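Local coordinates for protein TagI restriction endonuclease (Thermocrispum agreste, PDB 6GHS) that probably recognises DNA carrying modified cytosines such as 5-methylcytosine through its SRA domain and cuts it with an HNH nuclease domain, at residues 55-69 with 138-152. Residues are numbered along the deposited sequence; the frame is centred on the assembly and turned at random.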
loop_
_atom_site.group_PDB
_atom_site.type_symbol
_atom_site.label_atom_id
_atom_site.label_comp_id
_atom_site.label_asym_id
_atom_site.label_seq_id
_atom_site.Cartn_x
_atom_site.Cartn_y
_atom_site.Cartn_z
ATOM N N TYR A 55 -17.797 7.344 23.355
ATOM C CA TYR A 55 -16.758 7.668 24.337
ATOM C C TYR A 55 -16.302 9.108 24.124
ATOM O O TYR A 55 -16.398 9.621 23.005
ATOM C CB TYR A 55 -15.552 6.744 24.194
ATOM C CG TYR A 55 -15.702 5.388 24.845
ATOM C CD1 TYR A 55 -16.477 4.391 24.252
ATOM C CD2 TYR A 55 -15.047 5.082 26.040
ATOM C CE1 TYR A 55 -16.616 3.136 24.837
ATOM C CE2 TYR A 55 -15.181 3.829 26.637
ATOM C CZ TYR A 55 -15.968 2.860 26.030
ATOM O OH TYR A 55 -16.112 1.618 26.597
ATOM N N PRO A 56 -15.782 9.764 25.188
ATOM C CA PRO A 56 -15.209 11.106 25.011
ATOM C C PRO A 56 -13.786 11.085 24.437
ATOM O O PRO A 56 -13.221 12.146 24.166
ATOM C CB PRO A 56 -15.215 11.694 26.432
ATOM C CG PRO A 56 -15.643 10.587 27.351
ATOM C CD PRO A 56 -15.618 9.306 26.579
ATOM N N ASP A 57 -13.214 9.890 24.288
ATOM C CA ASP A 57 -11.944 9.681 23.591
ATOM C C ASP A 57 -12.069 9.834 22.068
ATOM O O ASP A 57 -11.073 10.169 21.409
ATOM C CB ASP A 57 -11.398 8.280 23.896
ATOM C CG ASP A 57 -11.187 8.042 25.365
ATOM O OD1 ASP A 57 -10.057 8.290 25.833
ATOM O OD2 ASP A 57 -12.150 7.618 26.044
ATOM N N ASP A 58 -13.267 9.539 21.528
ATOM C CA ASP A 58 -13.593 9.702 20.097
ATOM C C ASP A 58 -13.243 11.115 19.605
ATOM O O ASP A 58 -13.524 12.092 20.306
ATOM C CB ASP A 58 -15.107 9.534 19.840
ATOM C CG ASP A 58 -15.600 8.095 19.899
ATOM O OD1 ASP A 58 -14.788 7.158 20.029
ATOM O OD2 ASP A 58 -16.841 7.919 19.800
ATOM N N ARG A 59 -12.657 11.223 18.413
ATOM C CA ARG A 59 -12.447 12.518 17.754
ATOM C C ARG A 59 -12.996 12.408 16.366
ATOM O O ARG A 59 -12.842 11.379 15.720
ATOM C CB ARG A 59 -10.969 12.887 17.648
ATOM C CG ARG A 59 -10.233 13.021 18.972
ATOM C CD ARG A 59 -10.491 14.349 19.671
ATOM N NE ARG A 59 -9.923 14.320 21.023
ATOM C CZ ARG A 59 -10.549 13.912 22.130
ATOM N NH1 ARG A 59 -11.818 13.496 22.114
ATOM N NH2 ARG A 59 -9.893 13.932 23.283
ATOM N N ASP A 60 -13.605 13.481 15.895
ATOM C CA ASP A 60 -14.226 13.495 14.586
ATOM C C ASP A 60 -13.719 14.701 13.797
ATOM O O ASP A 60 -13.939 15.850 14.196
ATOM C CB ASP A 60 -15.737 13.559 14.771
ATOM C CG ASP A 60 -16.500 13.214 13.520
ATOM O OD1 ASP A 60 -15.895 13.170 12.416
ATOM O OD2 ASP A 60 -17.731 12.982 13.647
ATOM N N TYR A 61 -13.036 14.427 12.687
ATOM C CA TYR A 61 -12.499 15.467 11.810
ATOM C C TYR A 61 -13.088 15.374 10.385
ATOM O O TYR A 61 -12.483 15.860 9.422
ATOM C CB TYR A 61 -10.971 15.371 11.771
ATOM C CG TYR A 61 -10.285 15.443 13.122
ATOM C CD1 TYR A 61 -10.435 16.557 13.939
ATOM C CD2 TYR A 61 -9.453 14.413 13.569
ATOM C CE1 TYR A 61 -9.795 16.637 15.171
ATOM C CE2 TYR A 61 -8.807 14.485 14.798
ATOM C CZ TYR A 61 -8.982 15.599 15.597
ATOM O OH TYR A 61 -8.354 15.689 16.819
ATOM N N GLY A 62 -14.274 14.773 10.255
ATOM C CA GLY A 62 -14.947 14.653 8.960
ATOM C C GLY A 62 -14.360 13.550 8.107
ATOM O O GLY A 62 -14.911 12.456 8.045
ATOM N N ASP A 63 -13.239 13.846 7.456
ATOM C CA ASP A 63 -12.519 12.863 6.636
ATOM C C ASP A 63 -11.628 11.909 7.432
ATOM O O ASP A 63 -11.294 10.840 6.927
ATOM C CB ASP A 63 -11.667 13.567 5.568
ATOM C CG ASP A 63 -12.472 13.987 4.346
ATOM O OD1 ASP A 63 -13.639 13.547 4.183
ATOM O OD2 ASP A 63 -11.911 14.755 3.536
ATOM N N GLU A 64 -11.216 12.317 8.635
ATOM C CA GLU A 64 -10.504 11.451 9.592
ATOM C C GLU A 64 -11.401 11.203 10.813
ATOM O O GLU A 64 -12.145 12.096 11.229
ATOM C CB GLU A 64 -9.177 12.089 10.062
ATOM C CG GLU A 64 -7.921 11.758 9.251
ATOM C CD GLU A 64 -6.653 11.713 10.112
ATOM O OE1 GLU A 64 -5.755 12.571 9.945
ATOM O OE2 GLU A 64 -6.551 10.814 10.977
ATOM N N ILE A 65 -11.327 9.991 11.375
ATOM C CA ILE A 65 -12.019 9.644 12.625
ATOM C C ILE A 65 -11.133 8.802 13.525
ATOM O O ILE A 65 -10.600 7.779 13.092
ATOM C CB ILE A 65 -13.291 8.805 12.400
ATOM C CG1 ILE A 65 -14.142 9.377 11.270
ATOM C CG2 ILE A 65 -14.110 8.741 13.685
ATOM C CD1 ILE A 65 -15.407 8.591 11.020
ATOM N N ILE A 66 -11.014 9.231 14.779
ATOM C CA ILE A 66 -10.450 8.405 15.831
ATOM C C ILE A 66 -11.641 7.772 16.539
ATOM O O ILE A 66 -12.314 8.446 17.318
ATOM C CB ILE A 66 -9.592 9.220 16.831
ATOM C CG1 ILE A 66 -8.620 10.144 16.103
ATOM C CG2 ILE A 66 -8.819 8.294 17.753
ATOM C CD1 ILE A 66 -7.857 9.487 14.973
ATOM N N TYR A 67 -11.912 6.496 16.245
ATOM C CA TYR A 67 -13.023 5.753 16.857
ATOM C C TYR A 67 -12.523 4.913 18.015
ATOM O O TYR A 67 -11.513 4.241 17.894
ATOM C CB TYR A 67 -13.696 4.843 15.829
ATOM C CG TYR A 67 -14.990 4.213 16.306
ATOM C CD1 TYR A 67 -16.106 4.999 16.597
ATOM C CD2 TYR A 67 -15.112 2.833 16.453
ATOM C CE1 TYR A 67 -17.298 4.436 17.032
ATOM C CE2 TYR A 67 -16.303 2.261 16.887
ATOM C CZ TYR A 67 -17.394 3.066 17.174
ATOM O OH TYR A 67 -18.578 2.518 17.607
ATOM N N THR A 68 -13.248 4.949 19.130
ATOM C CA THR A 68 -12.918 4.158 20.317
ATOM C C THR A 68 -13.802 2.924 20.383
ATOM O O THR A 68 -14.991 2.981 20.088
ATOM C CB THR A 68 -13.083 4.983 21.602
ATOM O OG1 THR A 68 -12.498 6.277 21.409
ATOM C CG2 THR A 68 -12.396 4.292 22.788
ATOM N N GLY A 69 -13.205 1.813 20.794
ATOM C CA GLY A 69 -13.814 0.504 20.658
ATOM C C GLY A 69 -14.810 0.146 21.730
ATOM O O GLY A 69 -15.217 0.973 22.525
ATOM N N HIS A 138 -8.101 5.640 28.819
ATOM C CA HIS A 138 -9.418 6.278 28.855
ATOM C C HIS A 138 -9.319 7.650 29.519
ATOM O O HIS A 138 -8.605 7.802 30.512
ATOM C CB HIS A 138 -10.351 5.368 29.647
ATOM C CG HIS A 138 -11.771 5.822 29.689
ATOM N ND1 HIS A 138 -12.379 6.470 28.638
ATOM C CD2 HIS A 138 -12.718 5.673 30.645
ATOM C CE1 HIS A 138 -13.637 6.719 28.953
ATOM N NE2 HIS A 138 -13.870 6.239 30.162
ATOM N N GLU A 139 -10.008 8.645 28.968
ATOM C CA GLU A 139 -9.922 10.014 29.498
ATOM C C GLU A 139 -10.544 10.145 30.886
ATOM O O GLU A 139 -9.942 10.721 31.793
ATOM C CB GLU A 139 -10.563 11.020 28.545
ATOM C CG GLU A 139 -9.636 11.418 27.416
ATOM C CD GLU A 139 -10.254 12.406 26.449
ATOM O OE1 GLU A 139 -11.453 12.744 26.578
ATOM O OE2 GLU A 139 -9.520 12.846 25.545
ATOM N N ASP A 140 -11.741 9.594 31.048
ATOM C CA ASP A 140 -12.440 9.652 32.330
ATOM C C ASP A 140 -11.803 8.765 33.405
ATOM O O ASP A 140 -12.016 9.022 34.582
ATOM C CB ASP A 140 -13.934 9.303 32.170
ATOM C CG ASP A 140 -14.690 10.295 31.276
ATOM O OD1 ASP A 140 -14.117 11.333 30.857
ATOM O OD2 ASP A 140 -15.874 10.022 30.986
ATOM N N ALA A 141 -11.043 7.736 33.019
ATOM C CA ALA A 141 -10.399 6.843 33.994
ATOM C C ALA A 141 -9.079 6.300 33.454
ATOM O O ALA A 141 -9.017 5.158 32.997
ATOM C CB ALA A 141 -11.338 5.703 34.368
ATOM N N PRO A 142 -8.008 7.114 33.510
ATOM C CA PRO A 142 -6.696 6.726 32.987
ATOM C C PRO A 142 -6.135 5.358 33.395
ATOM O O PRO A 142 -5.297 4.826 32.679
ATOM C CB PRO A 142 -5.788 7.851 33.490
ATOM C CG PRO A 142 -6.669 9.050 33.457
ATOM C CD PRO A 142 -8.027 8.543 33.885
ATOM N N GLN A 143 -6.587 4.775 34.504
ATOM C CA GLN A 143 -6.116 3.431 34.897
ATOM C C GLN A 143 -6.598 2.293 33.981
ATOM O O GLN A 143 -6.117 1.156 34.114
ATOM C CB GLN A 143 -6.415 3.122 36.391
ATOM C CG GLN A 143 -7.852 2.759 36.799
ATOM C CD GLN A 143 -8.762 3.958 37.082
ATOM O OE1 GLN A 143 -8.469 5.107 36.724
ATOM N NE2 GLN A 143 -9.892 3.680 37.718
ATOM N N PHE A 144 -7.539 2.597 33.075
ATOM C CA PHE A 144 -8.058 1.627 32.110
ATOM C C PHE A 144 -7.694 1.967 30.672
ATOM O O PHE A 144 -7.736 3.126 30.251
ATOM C CB PHE A 144 -9.576 1.508 32.220
ATOM C CG PHE A 144 -10.040 1.026 33.559
ATOM C CD1 PHE A 144 -9.638 -0.221 34.034
ATOM C CD2 PHE A 144 -10.871 1.817 34.355
ATOM C CE1 PHE A 144 -10.050 -0.670 35.273
ATOM C CE2 PHE A 144 -11.291 1.369 35.595
ATOM C CZ PHE A 144 -10.880 0.125 36.054
ATOM N N ARG A 145 -7.374 0.913 29.929
ATOM C CA ARG A 145 -6.972 1.001 28.547
ATOM C C ARG A 145 -8.192 0.831 27.665
ATOM O O ARG A 145 -9.065 0.006 27.949
ATOM C CB ARG A 145 -5.968 -0.113 28.208
ATOM C CG ARG A 145 -4.740 -0.207 29.112
ATOM C CD ARG A 145 -3.747 0.912 28.839
ATOM N NE ARG A 145 -2.882 0.630 27.697
ATOM C CZ ARG A 145 -2.177 1.548 27.028
ATOM N NH1 ARG A 145 -2.210 2.851 27.349
ATOM N NH2 ARG A 145 -1.426 1.156 26.006
ATOM N N VAL A 146 -8.231 1.593 26.582
ATOM C CA VAL A 146 -9.203 1.380 25.512
ATOM C C VAL A 146 -8.491 1.177 24.186
ATOM O O VAL A 146 -7.365 1.642 23.989
ATOM C CB VAL A 146 -10.199 2.549 25.361
ATOM C CG1 VAL A 146 -11.160 2.563 26.536
ATOM C CG2 VAL A 146 -9.487 3.899 25.209
ATOM N N CYS A 147 -9.190 0.500 23.288
ATOM C CA CYS A 147 -8.743 0.256 21.937
ATOM C C CYS A 147 -9.185 1.405 21.037
ATOM O O CYS A 147 -10.285 1.896 21.192
ATOM C CB CYS A 147 -9.379 -1.037 21.461
ATOM S SG CYS A 147 -8.603 -1.660 19.979
ATOM N N GLN A 148 -8.352 1.827 20.095
ATOM C CA GLN A 148 -8.720 2.923 19.190
ATOM C C GLN A 148 -8.312 2.675 17.747
ATOM O O GLN A 148 -7.355 1.966 17.472
ATOM C CB GLN A 148 -8.121 4.238 19.672
ATOM C CG GLN A 148 -9.012 4.989 20.638
ATOM C CD GLN A 148 -8.425 6.319 21.071
ATOM O OE1 GLN A 148 -7.213 6.449 21.279
ATOM N NE2 GLN A 148 -9.285 7.318 21.215
ATOM N N PHE A 149 -9.052 3.279 16.830
ATOM C CA PHE A 149 -8.863 3.063 15.407
ATOM C C PHE A 149 -8.778 4.411 14.706
ATOM O O PHE A 149 -9.379 5.385 15.149
ATOM C CB PHE A 149 -10.019 2.224 14.842
ATOM C CG PHE A 149 -10.201 0.908 15.544
ATOM C CD1 PHE A 149 -10.960 0.826 16.700
ATOM C CD2 PHE A 149 -9.586 -0.250 15.064
ATOM C CE1 PHE A 149 -11.109 -0.385 17.355
ATOM C CE2 PHE A 149 -9.729 -1.462 15.719
ATOM C CZ PHE A 149 -10.495 -1.531 16.861
ATOM N N GLN A 150 -8.007 4.453 13.623
ATOM C CA GLN A 150 -7.976 5.595 12.731
ATOM C C GLN A 150 -8.699 5.246 11.425
ATOM O O GLN A 150 -8.318 4.289 10.738
ATOM C CB GLN A 150 -6.537 5.979 12.450
ATOM C CG GLN A 150 -6.391 7.346 11.804
ATOM C CD GLN A 150 -4.962 7.651 11.420
ATOM O OE1 GLN A 150 -4.181 6.746 11.118
ATOM N NE2 GLN A 150 -4.611 8.929 11.425
ATOM N N LEU A 151 -9.744 6.013 11.095
ATOM C CA LEU A 151 -10.519 5.804 9.859
ATOM C C LEU A 151 -10.406 7.011 8.927
ATOM O O LEU A 151 -10.472 8.147 9.377
ATOM C CB LEU A 151 -11.989 5.497 10.164
ATOM C CG LEU A 151 -12.225 4.136 10.832
ATOM C CD1 LEU A 151 -12.065 4.228 12.338
ATOM C CD2 LEU A 151 -13.597 3.574 10.511
ATOM N N VAL A 152 -10.221 6.737 7.635
ATOM C CA VAL A 152 -9.996 7.753 6.595
ATOM C C VAL A 152 -11.020 7.541 5.492
ATOM O O VAL A 152 -11.240 6.406 5.060
ATOM C CB VAL A 152 -8.594 7.622 5.957
ATOM C CG1 VAL A 152 -8.433 8.592 4.784
ATOM C CG2 VAL A 152 -7.505 7.856 6.993
#
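Strand 64-68 runs antiparallel to strand 145-152, their axes 4.6 Å apart at closest and 158° between directions, with Ile65 opposite Leu151 and Tyr67 opposite Phe149 as hydrogen-bonded pairs in the sheet of the SRA domain. The pairing is reciprocal: Leu151 N gives to Ile65 O at 2.8 Å, and Ile65 N to Leu151 O. On the face carrying Ile65, Tyr67, Phe149 and Leu151, Leu151 CD1 packs on Tyr67 CB (3.9 Å); helix 89-100 packs on Tyr67 and Phe149. The face of Glu64, Ile66, Gln148 and Gln150 is partly polar, Gln150 NE2 meeting Glu64 OE2 from above the carboxylate plane at 2.7 Å.

Beyond the strands, the loop 55-57 packs against His138, Glu139 and Asp140, which precede the Ala141-Phe144 turn. Glu139 holds CG anti to its carbonyl carbon (chi1 -81°) and extends beyond it, bringing OE2 to the edge of the Arg59 guanidinium in a salt bridge with NH2. Arg59 NH1 also gives to Pro56 O and Asp58 O, so an alanine here would probably leave Glu139 OE2 without its countercharge and both carbonyls without their shared donor. Tyr55 turns its ring edge toward the His138 face, planes at 74°. His138 ND1 donates at 2.8 Å to the syn lone pair of Asp57 OD2, which lies in the imidazole plane.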